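Local coordinates for protein MIX1 (Leishmania major, PDB 3HA4) that forms homodimers and is probably a helical, TPR-like scaffold that mediates protein-protein interactions at a membrane, at residues Ser114-Gly118 with Gly119-Lys123. Numbering follows the deposited sequence.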
loop_
_atom_site.group_PDB
_atom_site.type_symbol
_atom_site.label_atom_id
_atom_site.label_comp_id
_atom_site.label_asym_id
_atom_site.label_seq_id
_atom_site.Cartn_x
_atom_site.Cartn_y
_atom_site.Cartn_z
ATOM N N SER A 114 -1.138 -5.510 -17.876
ATOM C CA SER A 114 -0.119 -4.496 -17.792
ATOM C C SER A 114 -0.612 -3.083 -17.605
ATOM O O SER A 114 -1.770 -2.799 -17.746
ATOM C CB SER A 114 0.871 -4.598 -18.943
ATOM O OG SER A 114 0.310 -4.184 -20.140
ATOM N N ASP A 115 0.314 -2.201 -17.295
ATOM C CA ASP A 115 0.001 -0.852 -16.954
ATOM C C ASP A 115 -0.503 -0.647 -15.565
ATOM O O ASP A 115 -1.474 0.038 -15.371
ATOM C CB ASP A 115 -1.012 -0.325 -17.908
ATOM C CG ASP A 115 -0.438 0.660 -18.809
ATOM O OD1 ASP A 115 -1.030 1.729 -18.957
ATOM O OD2 ASP A 115 0.625 0.371 -19.346
ATOM N N PRO A 116 0.155 -1.258 -14.598
ATOM C CA PRO A 116 -0.288 -1.185 -13.214
ATOM C C PRO A 116 -0.264 0.200 -12.650
ATOM O O PRO A 116 0.657 0.947 -12.840
ATOM C CB PRO A 116 0.729 -2.052 -12.494
ATOM C CG PRO A 116 1.217 -2.954 -13.506
ATOM C CD PRO A 116 1.325 -2.133 -14.712
ATOM N N ASN A 117 -1.320 0.506 -11.930
ATOM C CA ASN A 117 -1.560 1.808 -11.363
ATOM C C ASN A 117 -0.527 2.195 -10.363
ATOM O O ASN A 117 -0.213 3.343 -10.230
ATOM C CB ASN A 117 -2.941 1.871 -10.756
ATOM C CG ASN A 117 -4.008 1.663 -11.768
ATOM O OD1 ASN A 117 -4.253 0.571 -12.195
ATOM N ND2 ASN A 117 -4.626 2.734 -12.181
ATOM N N GLY A 118 -0.026 1.220 -9.634
ATOM C CA GLY A 118 0.921 1.468 -8.574
ATOM C C GLY A 118 2.247 1.892 -9.142
ATOM O O GLY A 118 3.172 2.222 -8.430
ATOM N N GLY A 119 2.357 1.802 -10.450
ATOM C CA GLY A 119 3.607 2.025 -11.106
ATOM C C GLY A 119 4.240 0.773 -11.631
ATOM O O GLY A 119 3.736 -0.309 -11.501
ATOM N N ARG A 120 5.397 0.971 -12.238
ATOM C CA ARG A 120 6.053 -0.049 -13.011
ATOM C C ARG A 120 6.611 -1.124 -12.149
ATOM O O ARG A 120 7.227 -0.846 -11.140
ATOM C CB ARG A 120 7.175 0.538 -13.866
ATOM C CG ARG A 120 7.738 1.839 -13.367
ATOM C CD ARG A 120 8.887 2.289 -14.254
ATOM N NE ARG A 120 8.607 3.539 -14.958
ATOM C CZ ARG A 120 9.035 3.809 -16.184
ATOM N NH1 ARG A 120 9.763 2.903 -16.832
ATOM N NH2 ARG A 120 8.743 4.973 -16.762
ATOM N N VAL A 121 6.392 -2.352 -12.588
ATOM C CA VAL A 121 6.934 -3.508 -11.951
ATOM C C VAL A 121 8.385 -3.634 -12.329
ATOM O O VAL A 121 8.818 -4.530 -13.001
ATOM C CB VAL A 121 6.126 -4.721 -12.243
ATOM C CG1 VAL A 121 6.570 -5.817 -11.410
ATOM C CG2 VAL A 121 4.736 -4.432 -11.900
ATOM N N ASN A 122 9.129 -2.679 -11.850
ATOM C CA ASN A 122 10.523 -2.811 -11.817
ATOM C C ASN A 122 10.646 -4.031 -10.980
ATOM O O ASN A 122 9.723 -4.776 -10.851
ATOM C CB ASN A 122 11.127 -1.620 -11.145
ATOM C CG ASN A 122 10.891 -1.626 -9.708
ATOM O OD1 ASN A 122 10.554 -2.634 -9.156
ATOM N ND2 ASN A 122 11.086 -0.505 -9.074
ATOM N N LYS A 123 11.801 -4.250 -10.417
ATOM C CA LYS A 123 12.150 -5.551 -9.943
ATOM C C LYS A 123 11.905 -5.682 -8.473
ATOM O O LYS A 123 11.671 -6.731 -7.975
ATOM C CB LYS A 123 13.601 -5.802 -10.324
ATOM C CG LYS A 123 13.899 -5.332 -11.778
ATOM C CD LYS A 123 14.892 -4.162 -11.886
ATOM C CE LYS A 123 14.246 -2.805 -11.811
ATOM N NZ LYS A 123 14.311 -2.140 -13.114
#
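P116 and G119 close a type I beta turn, the amide N of G119 reaching back to O of P116 over 3.1 Å with an N-H...O angle of 151°. The donor stands above the carbonyl plane of P116, 53° out of it, and N117 and G118 fill the two corners. G119 combines a positive phi with a fully extended psi, a backbone shape open mainly to glycine because O of G118 occupies the space beside its CA. Its own O lies off one face of the proline ring, displaced toward CB of P116 (3.6 Å). V121 then brings its CG2 methyl to within 4.1 Å of CG of P116, the two side chains crossing at about a right angle; with CG1 trans to N (chi1 -171°), CG2 is the methyl swung to the proline. NE1 of W69 donates a hydrogen bond to O of G119, and P116 and V121 both pack on V108 of helix 94-109. The turn lies in the loop joining helices 94-109 and 123-137 of this all-helical, TPR-like chain. V121 centres an inverse gamma turn, N of N122 bonding to O of R120 at 2.7 Å, and N122 next serves as N-cap of helix 123-137, its OD1 accepting from the N of V125. At the dimer interface, ND2 of N117 donates a hydrogen bond to OD2 of D124 of the second subunit, and ND2 of N122 donates one to O of G118 of that subunit.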